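Local coordinates for protein exoenzyme S (Pseudomonas aeruginosa, PDB 6GN8) that probably acts as a secreted toxin with ADP-ribosyltransferase and GTPase-activating activities, this chain being the transferase part, at residues C[112-120]-C[145-153]; C[175-185]-C[196-205]. The protein carries 2 engineered substitutions. One frame throughout, in Å; residues are numbered along the deposited sequence.

How the contacts relate
Running from the N terminus, strand 106-112 ends where contact 1 begins. The 24 residues between 112-120 and 145-153 include strands 126-128 and 133-136, and contact 1 closes this excursion by bringing strand 149-155 back beside strand 106-112. Contact 2 opens later and joins strands 180-188 and 194-200 as a hairpin, so the two contacts are in series, neither enclosing nor crossing the other. They meet in one mixed sheet, in which strands 149-155 and 194-200 are parallel neighbours: Thr-152 O lies 2.8 Å from Leu-198 N, a probable hydrogen bond. Asp-116 OD1 also forms a salt bridge with Arg-196 NH1 at 2.9 Å, and Phe-118 packs on Met-181.

Contact 1. Residues C[112-120]-C[145-153]; sequences TRGGDAFNA and FGQGTISTV
Thr-112 and Thr-149 face each other where strand 106-112 ends and strand 149-155 starts, at the edge of the mixed sheet of the ADP-ribosyltransferase domain, an antiparallel hydrogen-bonded pair distorted into a classic beta bulge. The evidence is in the backbone: Gly-148 N and Thr-149 N both donate to Thr-112 O, at 2.8 and 3.1 Å respectively, while Thr-112 N returns a bond to Thr-149 O. Gly-148 CA makes a CA-H...O contact of 3.4 Å with Arg-113 O.

The two threonine side chains project from the same face of the sheet and cross obliquely, hydroxyl to hydroxyl, with Thr-112 OG1 and Thr-149 OG1 2.7 Å apart, close enough for a hydrogen bond. In each residue OG1 stands between the backbone N and the carbonyl carbon (chi1 61° and 79°), which turns both hydroxyls toward the backbone of the departing loop. Thr-112 OG1 there donates to Gly-114 O over 2.7 Å, from a position tilted off the carbonyl plane. Gly-114 O and Asp-116 OD2 are weaker, competing acceptors for the single Thr-149 proton. The methyl branch of Thr-149 lies under the glycines, CG2 3.3 Å from Gly-114 O and close to Gly-115 CA.

Beyond the glycines, Asp-116 opens an Asx turn by accepting from Phe-118 N, and its carboxylate has its stronger partner in Arg-196, two strands into the sheet. At the other end Gln-147, its chain bent at chi2 (82°), lays its methylene against the end of the strand: Gln-147 CG is 3.4 Å from Thr-112 N.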
ATOM      1  N   THR C 112      14.699  -7.396 -32.085  1.00 58.76           N
ATOM      2  CA  THR C 112      15.808  -6.732 -32.786  1.00 59.05           C
ATOM      3  C   THR C 112      17.047  -7.617 -32.626  1.00 64.87           C
ATOM      4  O   THR C 112      17.208  -8.257 -31.577  1.00 63.11           O
ATOM      5  CB  THR C 112      16.045  -5.286 -32.310  1.00 65.59           C
ATOM      6  OG1 THR C 112      16.388  -5.264 -30.933  1.00 58.81           O
ATOM      7  CG2 THR C 112      14.863  -4.372 -32.555  1.00 68.62           C
ATOM      8  N   ARG C 113      17.903  -7.681 -33.669  1.00 64.36           N
ATOM      9  CA  ARG C 113      19.122  -8.510 -33.668  1.00 65.45           C
ATOM     10  C   ARG C 113      20.104  -8.033 -32.565  1.00 69.00           C
ATOM     11  O   ARG C 113      20.794  -8.860 -31.953  1.00 67.54           O
ATOM     12  CB  ARG C 113      19.792  -8.521 -35.061  1.00 69.73           C
ATOM     13  CG  ARG C 113      20.972  -9.511 -35.203  1.00 91.47           C
ATOM     14  CD  ARG C 113      21.917  -9.212 -36.369  1.00114.81           C
ATOM     15  NE  ARG C 113      22.241  -7.785 -36.523  1.00134.94           N
ATOM     16  CZ  ARG C 113      23.217  -7.145 -35.877  1.00154.73           C
ATOM     17  NH1 ARG C 113      23.987  -7.793 -35.010  1.00142.12           N
ATOM     18  NH2 ARG C 113      23.425  -5.852 -36.091  1.00144.45           N
ATOM     19  N   GLY C 114      20.115  -6.725 -32.307  1.00 65.82           N
ATOM     20  CA  GLY C 114      20.954  -6.141 -31.270  1.00 66.45           C
ATOM     21  C   GLY C 114      20.158  -5.312 -30.286  1.00 70.75           C
ATOM     22  O   GLY C 114      18.946  -5.505 -30.131  1.00 68.98           O
ATOM     23  N   GLY C 115      20.844  -4.374 -29.642  1.00 68.63           N
ATOM     24  CA  GLY C 115      20.235  -3.466 -28.683  1.00 69.01           C
ATOM     25  C   GLY C 115      19.373  -2.398 -29.337  1.00 75.23           C
ATOM     26  O   GLY C 115      19.413  -2.195 -30.562  1.00 76.92           O
ATOM     27  N   ASP C 116      18.561  -1.726 -28.514  1.00 69.71           N
ATOM     28  CA  ASP C 116      17.698  -0.647 -28.968  1.00 68.43           C
ATOM     29  C   ASP C 116      17.919   0.567 -28.067  1.00 70.11           C
ATOM     30  O   ASP C 116      18.868   0.579 -27.281  1.00 71.32           O
ATOM     31  CB  ASP C 116      16.214  -1.084 -29.029  1.00 69.35           C
ATOM     32  CG  ASP C 116      15.661  -1.846 -27.840  1.00 78.19           C
ATOM     33  OD1 ASP C 116      16.132  -1.610 -26.703  1.00 76.61           O
ATOM     34  OD2 ASP C 116      14.742  -2.668 -28.045  1.00 89.24           O
ATOM     35  N   ALA C 117      17.055   1.581 -28.184  1.00 64.01           N
ATOM     36  CA  ALA C 117      17.129   2.809 -27.407  1.00 63.85           C
ATOM     37  C   ALA C 117      16.851   2.595 -25.904  1.00 65.25           C
ATOM     38  O   ALA C 117      17.168   3.476 -25.108  1.00 67.27           O
ATOM     39  CB  ALA C 117      16.145   3.814 -27.968  1.00 65.25           C
ATOM     40  N   PHE C 118      16.288   1.442 -25.513  1.00 57.53           N
ATOM     41  CA  PHE C 118      15.930   1.185 -24.119  1.00 55.79           C
ATOM     42  C   PHE C 118      17.027   0.467 -23.361  1.00 61.28           C
ATOM     43  O   PHE C 118      16.890   0.267 -22.159  1.00 60.74           O
ATOM     44  CB  PHE C 118      14.605   0.423 -24.035  1.00 55.08           C
ATOM     45  CG  PHE C 118      13.514   1.204 -24.722  1.00 55.55           C
ATOM     46  CD1 PHE C 118      12.908   2.283 -24.092  1.00 57.79           C
ATOM     47  CD2 PHE C 118      13.143   0.908 -26.028  1.00 55.18           C
ATOM     48  CE1 PHE C 118      11.950   3.045 -24.752  1.00 58.18           C
ATOM     49  CE2 PHE C 118      12.189   1.681 -26.688  1.00 57.59           C
ATOM     50  CZ  PHE C 118      11.594   2.736 -26.039  1.00 56.19           C
ATOM     51  N   ASN C 119      18.143   0.157 -24.039  1.00 60.73           N
ATOM     52  CA  ASN C 119      19.318  -0.466 -23.429  1.00 62.11           C
ATOM     53  C   ASN C 119      19.871   0.411 -22.313  1.00 70.75           C
ATOM     54  O   ASN C 119      20.254  -0.090 -21.258  1.00 69.05           O
ATOM     55  CB  ASN C 119      20.396  -0.700 -24.485  1.00 61.30           C
ATOM     56  CG  ASN C 119      20.384  -2.087 -25.065  1.00 82.70           C
ATOM     57  OD1 ASN C 119      19.355  -2.610 -25.504  1.00 71.12           O
ATOM     58  ND2 ASN C 119      21.543  -2.710 -25.090  1.00 78.88           N
ATOM     59  N   ALA C 120      19.869   1.728 -22.549  1.00 72.84           N
ATOM     60  CA  ALA C 120      20.374   2.738 -21.625  1.00 75.76           C
ATOM     61  C   ALA C 120      19.437   2.959 -20.436  1.00 80.79           C
ATOM     62  O   ALA C 120      19.927   3.198 -19.326  1.00 82.78           O
ATOM     63  CB  ALA C 120      20.578   4.047 -22.370  1.00 78.03           C
ATOM     64  N   PHE C 145      14.870 -16.808 -32.298  1.00111.60           N
ATOM     65  CA  PHE C 145      16.078 -17.203 -33.038  1.00110.87           C
ATOM     66  C   PHE C 145      16.712 -16.025 -33.781  1.00109.56           C
ATOM     67  O   PHE C 145      16.038 -15.340 -34.560  1.00109.24           O
ATOM     68  CB  PHE C 145      15.772 -18.348 -34.027  1.00114.11           C
ATOM     69  CG  PHE C 145      16.982 -18.979 -34.685  1.00117.04           C
ATOM     70  CD1 PHE C 145      17.624 -20.068 -34.101  1.00121.07           C
ATOM     71  CD2 PHE C 145      17.460 -18.505 -35.903  1.00119.78           C
ATOM     72  CE1 PHE C 145      18.735 -20.659 -34.715  1.00123.24           C
ATOM     73  CE2 PHE C 145      18.580 -19.088 -36.509  1.00123.88           C
ATOM     74  CZ  PHE C 145      19.206 -20.165 -35.913  1.00122.84           C
ATOM     75  N   GLY C 146      18.008 -15.823 -33.525  1.00101.77           N
ATOM     76  CA  GLY C 146      18.820 -14.757 -34.108  1.00 99.38           C
ATOM     77  C   GLY C 146      18.730 -13.444 -33.351  1.00 96.36           C
ATOM     78  O   GLY C 146      19.737 -12.743 -33.185  1.00 96.78           O
ATOM     79  N   GLN C 147      17.509 -13.120 -32.883  1.00 86.22           N
ATOM     80  CA  GLN C 147      17.119 -11.916 -32.150  1.00 82.40           C
ATOM     81  C   GLN C 147      17.863 -11.768 -30.800  1.00 76.28           C
ATOM     82  O   GLN C 147      18.006 -12.746 -30.067  1.00 75.81           O
ATOM     83  CB  GLN C 147      15.601 -11.946 -31.936  1.00 83.37           C
ATOM     84  CG  GLN C 147      14.862 -10.780 -32.597  1.00 98.91           C
ATOM     85  CD  GLN C 147      14.539 -10.900 -34.073  1.00119.21           C
ATOM     86  OE1 GLN C 147      14.975 -10.079 -34.891  1.00112.40           O
ATOM     87  NE2 GLN C 147      13.720 -11.880 -34.447  1.00114.33           N
ATOM     88  N   GLY C 148      18.334 -10.549 -30.519  1.00 65.17           N
ATOM     89  CA  GLY C 148      19.093 -10.195 -29.320  1.00 62.03           C
ATOM     90  C   GLY C 148      18.308  -9.530 -28.204  1.00 59.01           C
ATOM     91  O   GLY C 148      18.633  -9.709 -27.026  1.00 57.19           O
ATOM     92  N   THR C 149      17.325  -8.683 -28.552  1.00 52.56           N
ATOM     93  CA  THR C 149      16.469  -8.056 -27.547  1.00 50.88           C
ATOM     94  C   THR C 149      15.004  -8.298 -27.960  1.00 51.30           C
ATOM     95  O   THR C 149      14.603  -7.918 -29.067  1.00 49.86           O
ATOM     96  CB  THR C 149      16.784  -6.566 -27.243  1.00 59.50           C
ATOM     97  OG1 THR C 149      16.243  -5.728 -28.242  1.00 69.92           O
ATOM     98  CG2 THR C 149      18.258  -6.268 -27.021  1.00 52.00           C
ATOM     99  N   ILE C 150      14.247  -9.008 -27.094  1.00 45.74           N
ATOM    100  CA  ILE C 150      12.819  -9.343 -27.264  1.00 45.89           C
ATOM    101  C   ILE C 150      12.009  -8.506 -26.249  1.00 48.92           C
ATOM    102  O   ILE C 150      12.310  -8.578 -25.056  1.00 48.95           O
ATOM    103  CB  ILE C 150      12.527 -10.869 -27.104  1.00 49.32           C
ATOM    104  CG1 ILE C 150      13.364 -11.760 -28.042  1.00 50.50           C
ATOM    105  CG2 ILE C 150      11.030 -11.174 -27.271  1.00 51.47           C
ATOM    106  CD1 ILE C 150      13.147 -11.478 -29.531  1.00 66.46           C
ATOM    107  N   SER C 151      11.005  -7.708 -26.727  1.00 43.33           N
ATOM    108  CA  SER C 151      10.173  -6.825 -25.898  1.00 42.23           C
ATOM    109  C   SER C 151       8.689  -7.149 -25.985  1.00 44.01           C
ATOM    110  O   SER C 151       8.185  -7.523 -27.038  1.00 42.84           O
ATOM    111  CB  SER C 151      10.363  -5.364 -26.295  1.00 45.93           C
ATOM    112  OG  SER C 151      11.720  -4.960 -26.312  1.00 52.89           O
ATOM    113  N   THR C 152       7.991  -6.966 -24.869  1.00 39.63           N
ATOM    114  CA  THR C 152       6.543  -7.060 -24.760  1.00 39.60           C
ATOM    115  C   THR C 152       6.139  -5.639 -24.393  1.00 43.14           C
ATOM    116  O   THR C 152       6.658  -5.066 -23.424  1.00 42.05           O
ATOM    117  CB  THR C 152       6.103  -8.170 -23.789  1.00 42.39           C
ATOM    118  OG1 THR C 152       6.691  -9.393 -24.201  1.00 37.94           O
ATOM    119  CG2 THR C 152       4.611  -8.331 -23.719  1.00 36.24           C
ATOM    120  N   VAL C 153       5.264  -5.046 -25.218  1.00 39.13           N
ATOM    121  CA  VAL C 153       4.868  -3.652 -25.130  1.00 38.32           C
ATOM    122  C   VAL C 153       3.392  -3.560 -24.786  1.00 44.27           C
ATOM    123  O   VAL C 153       2.555  -4.266 -25.363  1.00 44.39           O
ATOM    124  CB  VAL C 153       5.204  -2.925 -26.493  1.00 41.57           C
ATOM    125  CG1 VAL C 153       4.935  -1.421 -26.441  1.00 41.92           C
ATOM    126  CG2 VAL C 153       6.638  -3.199 -26.961  1.00 39.64           C
TER

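Contact 2. Residues C[175-185]-C[196-205]; sequences YNKETDMRVLL and RVLEEAALGE
Arg-182 and Glu-199 pair across the antiparallel hairpin of strands 180-188 and 194-200, inside the mixed sheet of the ADP-ribosyltransferase domain, with reciprocal bonds: Arg-182 N to Glu-199 O at 2.8 Å and Glu-199 N to Arg-182 O at 2.9 Å. Followed outward, the arginine starts with CB against Glu-199 O (3.9 Å). CG then leaves anti to the backbone N (chi1 -166°), and the chain stays extended until it bends at chi3 (-50°). This bend brings NE to a water 2.7 Å away, at the guanidinium edge and in its plane; the same water lies in hydrogen-bonding reach of Glu-199 OE1 and Gly-204 O. NH2 donates to Gly-124 O. Over one guanidinium face stands the poorly ordered Glu-205, whose OE2 lies 3.7 Å from Arg-182 NH2: a long salt bridge of charge alone, with no N-H directed at the oxygen.

Further along, Leu-184 and Leu-185 both oppose Val-197 in a classic beta bulge, as the bonds Leu-184 N to Val-197 O at 2.8 Å and Val-197 N to Leu-185 O at 2.9 Å establish. On the other face Val-183 CG2 meets Leu-198 CD2 at 3.8 Å.

Glu-199 OE2 and Leu-184 reach a chain of another protein. Within this chain, strand 180-188 lies between strands 194-200 and 126-128, with Arg-182 against Val-126, while Met-181 turns to Val-153 of strand 149-155.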
ATOM      1  N   TYR C 175       4.026   2.788 -32.823  1.00 44.72           N
ATOM      2  CA  TYR C 175       4.046   3.847 -31.797  1.00 43.65           C
ATOM      3  C   TYR C 175       4.841   5.008 -32.387  1.00 45.96           C
ATOM      4  O   TYR C 175       5.770   4.785 -33.175  1.00 43.53           O
ATOM      5  CB  TYR C 175       4.608   3.357 -30.437  1.00 42.76           C
ATOM      6  CG  TYR C 175       3.603   2.483 -29.714  1.00 43.01           C
ATOM      7  CD1 TYR C 175       2.624   3.044 -28.898  1.00 46.02           C
ATOM      8  CD2 TYR C 175       3.581   1.100 -29.911  1.00 41.88           C
ATOM      9  CE1 TYR C 175       1.650   2.253 -28.285  1.00 47.04           C
ATOM     10  CE2 TYR C 175       2.623   0.299 -29.290  1.00 42.95           C
ATOM     11  CZ  TYR C 175       1.656   0.882 -28.482  1.00 49.81           C
ATOM     12  OH  TYR C 175       0.665   0.131 -27.923  1.00 47.64           O
ATOM     13  N   ASN C 176       4.423   6.234 -32.051  1.00 43.27           N
ATOM     14  CA  ASN C 176       4.968   7.506 -32.515  1.00 44.55           C
ATOM     15  C   ASN C 176       6.469   7.647 -32.216  1.00 49.50           C
ATOM     16  O   ASN C 176       6.965   7.071 -31.249  1.00 48.14           O
ATOM     17  CB  ASN C 176       4.187   8.651 -31.836  1.00 44.94           C
ATOM     18  CG  ASN C 176       4.034   9.917 -32.638  1.00 57.25           C
ATOM     19  OD1 ASN C 176       3.241  10.778 -32.294  1.00 55.91           O
ATOM     20  ND2 ASN C 176       4.750  10.061 -33.724  1.00 48.47           N
ATOM     21  N   LYS C 177       7.196   8.406 -33.043  1.00 47.71           N
ATOM     22  CA  LYS C 177       8.618   8.609 -32.786  1.00 47.97           C
ATOM     23  C   LYS C 177       8.741   9.403 -31.471  1.00 54.05           C
ATOM     24  O   LYS C 177       7.885  10.241 -31.200  1.00 54.71           O
ATOM     25  CB  LYS C 177       9.317   9.301 -33.979  1.00 49.43           C
ATOM     26  CG  LYS C 177       8.852  10.706 -34.257  1.00 46.84           C
ATOM     27  CD  LYS C 177       9.742  11.419 -35.255  1.00 56.06           C
ATOM     28  CE  LYS C 177       9.338  12.873 -35.452  1.00 52.83           C
ATOM     29  NZ  LYS C 177       8.058  13.019 -36.207  1.00 58.72           N
ATOM     30  N   GLU C 178       9.739   9.078 -30.632  1.00 51.02           N
ATOM     31  CA  GLU C 178       9.995   9.723 -29.327  1.00 52.44           C
ATOM     32  C   GLU C 178       8.884   9.423 -28.285  1.00 59.07           C
ATOM     33  O   GLU C 178       8.683  10.209 -27.349  1.00 61.47           O
ATOM     34  CB  GLU C 178      10.225  11.245 -29.474  1.00 55.27           C
ATOM     35  CG  GLU C 178      11.498  11.584 -30.239  1.00 63.34           C
ATOM     36  CD  GLU C 178      11.733  13.059 -30.486  1.00 85.39           C
ATOM     37  OE1 GLU C 178      11.908  13.435 -31.667  1.00 76.46           O
ATOM     38  OE2 GLU C 178      11.739  13.842 -29.508  1.00 87.55           O
ATOM     39  N   THR C 179       8.194   8.275 -28.422  1.00 54.86           N
ATOM     40  CA  THR C 179       7.173   7.870 -27.459  1.00 54.75           C
ATOM     41  C   THR C 179       7.882   7.336 -26.231  1.00 58.36           C
ATOM     42  O   THR C 179       8.624   6.347 -26.300  1.00 57.05           O
ATOM     43  CB  THR C 179       6.161   6.860 -28.031  1.00 58.68           C
ATOM     44  OG1 THR C 179       5.408   7.512 -29.046  1.00 62.16           O
ATOM     45  CG2 THR C 179       5.189   6.322 -26.952  1.00 52.10           C
ATOM     46  N   ASP C 180       7.657   8.033 -25.119  1.00 54.49           N
ATOM     47  CA  ASP C 180       8.189   7.725 -23.813  1.00 51.94           C
ATOM     48  C   ASP C 180       7.602   6.414 -23.334  1.00 50.79           C
ATOM     49  O   ASP C 180       6.380   6.237 -23.247  1.00 46.99           O
ATOM     50  CB  ASP C 180       7.890   8.875 -22.822  1.00 55.10           C
ATOM     51  CG  ASP C 180       8.814  10.076 -22.886  1.00 65.34           C
ATOM     52  OD1 ASP C 180       9.991   9.906 -23.279  1.00 65.17           O
ATOM     53  OD2 ASP C 180       8.375  11.179 -22.501  1.00 76.01           O
ATOM     54  N   MET C 181       8.502   5.487 -23.063  1.00 48.53           N
ATOM     55  CA  MET C 181       8.234   4.145 -22.562  1.00 48.15           C
ATOM     56  C   MET C 181       8.962   3.909 -21.215  1.00 53.30           C
ATOM     57  O   MET C 181      10.137   4.283 -21.061  1.00 53.92           O
ATOM     58  CB  MET C 181       8.691   3.096 -23.585  1.00 49.35           C
ATOM     59  CG  MET C 181       7.938   3.142 -24.910  1.00 53.57           C
ATOM     60  SD  MET C 181       6.334   2.327 -24.792  1.00 58.36           S
ATOM     61  CE  MET C 181       5.916   2.239 -26.520  1.00 54.95           C
ATOM     62  N   ARG C 182       8.248   3.323 -20.251  1.00 47.99           N
ATOM     63  CA  ARG C 182       8.780   2.878 -18.974  1.00 46.75           C
ATOM     64  C   ARG C 182       9.224   1.444 -19.083  1.00 48.58           C
ATOM     65  O   ARG C 182       8.469   0.585 -19.566  1.00 45.34           O
ATOM     66  CB  ARG C 182       7.747   2.988 -17.864  1.00 47.63           C
ATOM     67  CG  ARG C 182       8.381   2.859 -16.464  1.00 54.05           C
ATOM     68  CD  ARG C 182       7.380   3.122 -15.356  1.00 54.19           C
ATOM     69  NE  ARG C 182       6.645   4.371 -15.567  1.00 66.85           N
ATOM     70  CZ  ARG C 182       7.044   5.568 -15.147  1.00 85.19           C
ATOM     71  NH1 ARG C 182       6.312   6.645 -15.404  1.00 71.34           N
ATOM     72  NH2 ARG C 182       8.188   5.700 -14.480  1.00 69.54           N
ATOM     73  N   VAL C 183      10.454   1.175 -18.630  1.00 45.65           N
ATOM     74  CA  VAL C 183      10.976  -0.174 -18.607  1.00 42.85           C
ATOM     75  C   VAL C 183      10.421  -0.849 -17.336  1.00 48.68           C
ATOM     76  O   VAL C 183      10.891  -0.556 -16.253  1.00 48.92           O
ATOM     77  CB  VAL C 183      12.520  -0.195 -18.670  1.00 45.15           C
ATOM     78  CG1 VAL C 183      13.054  -1.637 -18.596  1.00 43.34           C
ATOM     79  CG2 VAL C 183      13.007   0.493 -19.935  1.00 45.13           C
ATOM     80  N   LEU C 184       9.408  -1.715 -17.468  1.00 44.70           N
ATOM     81  CA  LEU C 184       8.809  -2.422 -16.334  1.00 43.19           C
ATOM     82  C   LEU C 184       9.693  -3.579 -15.847  1.00 47.45           C
ATOM     83  O   LEU C 184       9.608  -3.988 -14.693  1.00 48.39           O
ATOM     84  CB  LEU C 184       7.419  -2.964 -16.730  1.00 42.37           C
ATOM     85  CG  LEU C 184       6.299  -1.927 -17.011  1.00 45.46           C
ATOM     86  CD1 LEU C 184       4.976  -2.592 -17.053  1.00 42.12           C
ATOM     87  CD2 LEU C 184       6.276  -0.805 -15.964  1.00 49.01           C
ATOM     88  N   LEU C 185      10.481  -4.155 -16.750  1.00 43.53           N
ATOM     89  CA  LEU C 185      11.363  -5.293 -16.501  1.00 41.00           C
ATOM     90  C   LEU C 185      12.363  -5.380 -17.616  1.00 45.61           C
ATOM     91  O   LEU C 185      11.992  -5.267 -18.798  1.00 45.23           O
ATOM     92  CB  LEU C 185      10.549  -6.601 -16.408  1.00 40.35           C
ATOM     93  CG  LEU C 185      11.308  -7.898 -16.108  1.00 45.16           C
ATOM     94  CD1 LEU C 185      11.634  -8.035 -14.621  1.00 45.23           C
ATOM     95  CD2 LEU C 185      10.538  -9.110 -16.605  1.00 46.28           C
ATOM     96  N   ARG C 196      12.502  -7.912 -22.259  1.00 40.22           N
ATOM     97  CA  ARG C 196      12.021  -6.657 -21.706  1.00 40.13           C
ATOM     98  C   ARG C 196      10.522  -6.508 -21.750  1.00 44.83           C
ATOM     99  O   ARG C 196       9.853  -7.043 -22.627  1.00 45.43           O
ATOM    100  CB  ARG C 196      12.658  -5.457 -22.472  1.00 42.46           C
ATOM    101  CG  ARG C 196      13.542  -4.624 -21.575  1.00 59.66           C
ATOM    102  CD  ARG C 196      13.947  -3.274 -22.122  1.00 67.13           C
ATOM    103  NE  ARG C 196      15.328  -3.280 -22.608  1.00 62.81           N
ATOM    104  CZ  ARG C 196      15.648  -3.258 -23.895  1.00 72.39           C
ATOM    105  NH1 ARG C 196      14.694  -3.230 -24.828  1.00 62.18           N
ATOM    106  NH2 ARG C 196      16.918  -3.256 -24.264  1.00 52.06           N
ATOM    107  N   VAL C 197      10.005  -5.709 -20.819  1.00 41.26           N
ATOM    108  CA  VAL C 197       8.598  -5.351 -20.767  1.00 40.83           C
ATOM    109  C   VAL C 197       8.547  -3.824 -20.752  1.00 45.43           C
ATOM    110  O   VAL C 197       9.154  -3.193 -19.881  1.00 46.07           O
ATOM    111  CB  VAL C 197       7.808  -6.018 -19.611  1.00 42.71           C
ATOM    112  CG1 VAL C 197       6.342  -5.585 -19.616  1.00 42.08           C
ATOM    113  CG2 VAL C 197       7.919  -7.536 -19.690  1.00 41.84           C
ATOM    114  N   LEU C 198       7.916  -3.235 -21.779  1.00 40.71           N
ATOM    115  CA  LEU C 198       7.806  -1.778 -21.877  1.00 40.81           C
ATOM    116  C   LEU C 198       6.376  -1.361 -21.758  1.00 43.79           C
ATOM    117  O   LEU C 198       5.470  -2.053 -22.231  1.00 43.26           O
ATOM    118  CB  LEU C 198       8.358  -1.236 -23.208  1.00 41.41           C
ATOM    119  CG  LEU C 198       9.800  -1.507 -23.592  1.00 46.98           C
ATOM    120  CD1 LEU C 198      10.027  -1.141 -25.067  1.00 47.34           C
ATOM    121  CD2 LEU C 198      10.752  -0.692 -22.738  1.00 50.83           C
ATOM    122  N   GLU C 199       6.165  -0.192 -21.198  1.00 41.95           N
ATOM    123  CA  GLU C 199       4.823   0.338 -21.097  1.00 43.55           C
ATOM    124  C   GLU C 199       4.831   1.819 -21.500  1.00 52.43           C
ATOM    125  O   GLU C 199       5.760   2.537 -21.140  1.00 52.78           O
ATOM    126  CB  GLU C 199       4.291   0.124 -19.672  1.00 44.55           C
ATOM    127  CG  GLU C 199       3.028   0.886 -19.344  1.00 48.96           C
ATOM    128  CD  GLU C 199       2.751   0.977 -17.859  1.00 58.97           C
ATOM    129  OE1 GLU C 199       3.611   1.490 -17.109  1.00 60.31           O
ATOM    130  OE2 GLU C 199       1.659   0.534 -17.444  1.00 57.18           O
ATOM    131  N   GLU C 200       3.813   2.263 -22.263  1.00 50.78           N
ATOM    132  CA  GLU C 200       3.645   3.666 -22.644  1.00 52.39           C
ATOM    133  C   GLU C 200       3.519   4.468 -21.355  1.00 57.40           C
ATOM    134  O   GLU C 200       2.583   4.222 -20.590  1.00 57.49           O
ATOM    135  CB  GLU C 200       2.395   3.816 -23.527  1.00 54.21           C
ATOM    136  CG  GLU C 200       2.325   5.098 -24.319  1.00 59.98           C
ATOM    137  CD  GLU C 200       0.987   5.299 -24.994  1.00 68.40           C
ATOM    138  OE1 GLU C 200       0.526   6.462 -25.059  1.00 65.37           O
ATOM    139  OE2 GLU C 200       0.383   4.295 -25.435  1.00 52.85           O
ATOM    140  N   ALA C 201       4.502   5.359 -21.069  1.00 55.06           N
ATOM    141  CA  ALA C 201       4.541   6.167 -19.833  1.00 56.53           C
ATOM    142  C   ALA C 201       3.197   6.874 -19.549  1.00 64.93           C
ATOM    143  O   ALA C 201       2.699   6.826 -18.416  1.00 64.81           O
ATOM    144  CB  ALA C 201       5.665   7.183 -19.900  1.00 57.41           C
ATOM    145  N   ALA C 202       2.570   7.426 -20.612  1.00 64.42           N
ATOM    146  CA  ALA C 202       1.283   8.138 -20.598  1.00 66.60           C
ATOM    147  C   ALA C 202       0.083   7.272 -20.106  1.00 71.60           C
ATOM    148  O   ALA C 202      -1.022   7.819 -19.961  1.00 73.97           O
ATOM    149  CB  ALA C 202       0.985   8.680 -21.992  1.00 67.53           C
ATOM    150  N   LEU C 203       0.287   5.951 -19.847  1.00 64.83           N
ATOM    151  CA  LEU C 203      -0.784   5.071 -19.358  1.00 64.60           C
ATOM    152  C   LEU C 203      -1.111   5.311 -17.866  1.00 74.72           C
ATOM    153  O   LEU C 203      -2.282   5.226 -17.454  1.00 75.52           O
ATOM    154  CB  LEU C 203      -0.436   3.589 -19.571  1.00 61.61           C
ATOM    155  CG  LEU C 203      -0.717   3.032 -20.956  1.00 64.83           C
ATOM    156  CD1 LEU C 203      -0.406   1.548 -21.021  1.00 62.77           C
ATOM    157  CD2 LEU C 203      -2.146   3.265 -21.360  1.00 66.70           C
ATOM    158  N   GLY C 204      -0.067   5.574 -17.086  1.00 73.48           N
ATOM    159  CA  GLY C 204      -0.167   5.786 -15.653  1.00 75.96           C
ATOM    160  C   GLY C 204       0.722   4.811 -14.917  1.00 82.54           C
ATOM    161  O   GLY C 204       1.461   4.038 -15.546  1.00 82.43           O
ATOM    162  N   GLU C 205       0.648   4.831 -13.579  1.00 79.39           N
ATOM    163  CA  GLU C 205       1.453   3.930 -12.758  1.00 77.97           C
ATOM    164  C   GLU C 205       0.536   2.885 -12.105  1.00 79.22           C
ATOM    165  O   GLU C 205       1.002   1.810 -11.718  1.00 77.95           O
ATOM    166  CB  GLU C 205       2.320   4.713 -11.748  1.00 80.66           C
ATOM    167  CG  GLU C 205       3.414   5.534 -12.446  1.00 94.88           C
ATOM    168  CD  GLU C 205       4.454   6.232 -11.587  1.00120.73           C
ATOM    169  OE1 GLU C 205       4.075   7.132 -10.803  1.00123.24           O
ATOM    170  OE2 GLU C 205       5.657   5.903 -11.724  1.00109.88           O
TER
HETATM  171  O   HOH W   1       3.990   7.909 -23.317  1.00 59.21           O
HETATM  172  O   HOH W   2       4.225   4.392 -16.772  1.00 63.56           O